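Local atomic coordinates of carbohydrate deacetylase Agd3 (Neosartorya fumigata, PDB entry 6NWZ), a protein that probably removes N-acetyl groups from the fungal exopolysaccharide galactosaminogalactan and is required for Aspergillus fumigatus biofilm formation. Residues R372-P377 with D381-I386. Residues are numbered along the deposited sequence; the frame is centred on the assembly and turned at random.
Sequences RWWTTP and DAFGHI
Backbone contact is made where Asp-381 N donates to Pro-377 O (2.8 Å, N-H...O angle 163°), the i+4 to i bond of the short helix 377-380 that joins helix 369-375 to strand 384-387. The side chains meet deeper in, around the two tryptophans. The six-membered ring of Trp-374 turns its edge to one face of Phe-383 in a T-shaped stack, the planes at 82° and the centroids 5.0 Å apart. Trp-374 CZ3 and CH2 do the touching, each 3.7 Å from Phe-383 CG, off the ring centre toward the rim. With chi1 -65°, CG of Phe-383 stands anti to the carbonyl carbon and beside the backbone N, and the ring reaches back to the helix. Trp-373 holds its CZ3 over the rim of one face of Trp-374 and brings its CH2 to Phe-383 CE1 (3.9 Å), while its NE1 is bonded to Asn-279 on helix 275-289. On the strand, His-385 sets CE1 3.7 Å from Trp-374 CZ3. Both nitrogens of this imidazole are engaged, NE2 with Arg-380 O and ND1 with His-304 NE2, which fixes the rotation of the ring. Trp-374, Phe-383 and His-385 thus form an aromatic cluster at a helix-to-strand connection of the deacetylase domain, packing helix 369-375 against the parallel strands 300-304 and 384-387; the latter leads on toward the zinc ligand His-388.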
loop_
_atom_site.group_PDB
_atom_site.type_symbol
_atom_site.label_atom_id
_atom_site.label_comp_id
_atom_site.label_asym_id
_atom_site.label_seq_id
_atom_site.Cartn_x
_atom_site.Cartn_y
_atom_site.Cartn_z
ATOM N N ARG A 372 2.662 -5.451 -33.499
ATOM C CA ARG A 372 1.401 -5.159 -34.170
ATOM C C ARG A 372 0.213 -5.372 -33.243
ATOM O O ARG A 372 -0.801 -4.675 -33.368
ATOM C CB ARG A 372 1.250 -6.019 -35.423
ATOM C CG ARG A 372 2.353 -5.832 -36.440
ATOM C CD ARG A 372 1.959 -6.402 -37.795
ATOM N NE ARG A 372 1.457 -7.771 -37.701
ATOM C CZ ARG A 372 2.233 -8.848 -37.656
ATOM N NH1 ARG A 372 3.556 -8.720 -37.687
ATOM N NH2 ARG A 372 1.689 -10.055 -37.574
ATOM N N TRP A 373 0.317 -6.319 -32.308
ATOM C CA TRP A 373 -0.738 -6.477 -31.315
ATOM C C TRP A 373 -0.764 -5.296 -30.351
ATOM O O TRP A 373 -1.826 -4.715 -30.098
ATOM C CB TRP A 373 -0.564 -7.788 -30.553
ATOM C CG TRP A 373 -1.733 -8.103 -29.674
ATOM C CD1 TRP A 373 -2.844 -8.821 -30.013
ATOM C CD2 TRP A 373 -1.917 -7.702 -28.311
ATOM N NE1 TRP A 373 -3.705 -8.896 -28.944
ATOM C CE2 TRP A 373 -3.158 -8.218 -27.887
ATOM C CE3 TRP A 373 -1.151 -6.960 -27.408
ATOM C CZ2 TRP A 373 -3.650 -8.013 -26.602
ATOM C CZ3 TRP A 373 -1.641 -6.759 -26.132
ATOM C CH2 TRP A 373 -2.877 -7.283 -25.741
ATOM N N TRP A 374 0.399 -4.921 -29.808
ATOM C CA TRP A 374 0.441 -3.825 -28.843
ATOM C C TRP A 374 0.033 -2.501 -29.476
ATOM O O TRP A 374 -0.594 -1.663 -28.818
ATOM C CB TRP A 374 1.835 -3.704 -28.226
ATOM C CG TRP A 374 2.029 -4.566 -27.030
ATOM C CD1 TRP A 374 2.947 -5.563 -26.876
ATOM C CD2 TRP A 374 1.276 -4.521 -25.812
ATOM N NE1 TRP A 374 2.816 -6.137 -25.633
ATOM C CE2 TRP A 374 1.796 -5.516 -24.963
ATOM C CE3 TRP A 374 0.212 -3.734 -25.360
ATOM C CZ2 TRP A 374 1.292 -5.744 -23.689
ATOM C CZ3 TRP A 374 -0.288 -3.964 -24.096
ATOM C CH2 TRP A 374 0.251 -4.962 -23.274
ATOM N N THR A 375 0.384 -2.289 -30.744
ATOM C CA THR A 375 0.060 -1.033 -31.409
ATOM C C THR A 375 -1.402 -0.942 -31.833
ATOM O O THR A 375 -1.856 0.155 -32.177
ATOM C CB THR A 375 0.966 -0.830 -32.627
ATOM O OG1 THR A 375 0.851 -1.952 -33.512
ATOM C CG2 THR A 375 2.408 -0.688 -32.187
ATOM N N THR A 376 -2.141 -2.047 -31.818
ATOM C CA THR A 376 -3.571 -2.006 -32.095
ATOM C C THR A 376 -4.271 -1.202 -31.005
ATOM O O THR A 376 -4.130 -1.534 -29.816
ATOM C CB THR A 376 -4.153 -3.416 -32.165
ATOM O OG1 THR A 376 -3.445 -4.176 -33.149
ATOM C CG2 THR A 376 -5.626 -3.365 -32.540
ATOM N N PRO A 377 -5.018 -0.151 -31.352
ATOM C CA PRO A 377 -5.526 0.753 -30.307
ATOM C C PRO A 377 -6.361 0.054 -29.249
ATOM O O PRO A 377 -6.218 0.361 -28.057
ATOM C CB PRO A 377 -6.345 1.773 -31.105
ATOM C CG PRO A 377 -5.713 1.770 -32.452
ATOM C CD PRO A 377 -5.307 0.349 -32.705
ATOM N N ASP A 381 -4.888 0.610 -25.550
ATOM C CA ASP A 381 -5.633 1.452 -24.625
ATOM C C ASP A 381 -6.253 0.673 -23.473
ATOM O O ASP A 381 -6.862 1.285 -22.589
ATOM C CB ASP A 381 -6.713 2.226 -25.384
ATOM C CG ASP A 381 -6.128 3.244 -26.351
ATOM O OD1 ASP A 381 -5.046 3.801 -26.057
ATOM O OD2 ASP A 381 -6.754 3.493 -27.405
ATOM N N ALA A 382 -6.107 -0.647 -23.444
ATOM C CA ALA A 382 -6.580 -1.423 -22.309
ATOM C C ALA A 382 -5.517 -1.605 -21.231
ATOM O O ALA A 382 -5.838 -2.094 -20.141
ATOM C CB ALA A 382 -7.076 -2.792 -22.783
ATOM N N PHE A 383 -4.274 -1.212 -21.498
ATOM C CA PHE A 383 -3.171 -1.401 -20.569
ATOM C C PHE A 383 -2.488 -0.068 -20.283
ATOM O O PHE A 383 -2.656 0.913 -21.013
ATOM C CB PHE A 383 -2.139 -2.398 -21.128
ATOM C CG PHE A 383 -2.665 -3.800 -21.290
ATOM C CD1 PHE A 383 -3.535 -4.118 -22.323
ATOM C CD2 PHE A 383 -2.279 -4.803 -20.417
ATOM C CE1 PHE A 383 -4.014 -5.403 -22.475
ATOM C CE2 PHE A 383 -2.753 -6.092 -20.565
ATOM C CZ PHE A 383 -3.620 -6.393 -21.593
ATOM N N GLY A 384 -1.706 -0.045 -19.199
ATOM C CA GLY A 384 -0.809 1.062 -18.948
ATOM C C GLY A 384 0.545 0.854 -19.609
ATOM O O GLY A 384 0.962 -0.270 -19.886
ATOM N N HIS A 385 1.244 1.957 -19.864
ATOM C CA HIS A 385 2.499 1.895 -20.597
ATOM C C HIS A 385 3.519 2.840 -19.982
ATOM O O HIS A 385 3.195 3.979 -19.632
ATOM C CB HIS A 385 2.277 2.226 -22.077
ATOM C CG HIS A 385 1.215 1.386 -22.714
ATOM N ND1 HIS A 385 1.479 0.165 -23.296
ATOM C CD2 HIS A 385 -0.122 1.571 -22.819
ATOM C CE1 HIS A 385 0.355 -0.356 -23.752
ATOM N NE2 HIS A 385 -0.633 0.478 -23.477
ATOM N N ILE A 386 4.755 2.354 -19.857
ATOM C CA ILE A 386 5.851 3.145 -19.313
ATOM C C ILE A 386 7.149 2.585 -19.878
ATOM O O ILE A 386 7.211 1.428 -20.303
ATOM C CB ILE A 386 5.843 3.127 -17.763
ATOM C CG1 ILE A 386 6.779 4.202 -17.202
ATOM C CG2 ILE A 386 6.185 1.735 -17.252
ATOM C CD1 ILE A 386 6.977 4.108 -15.711
#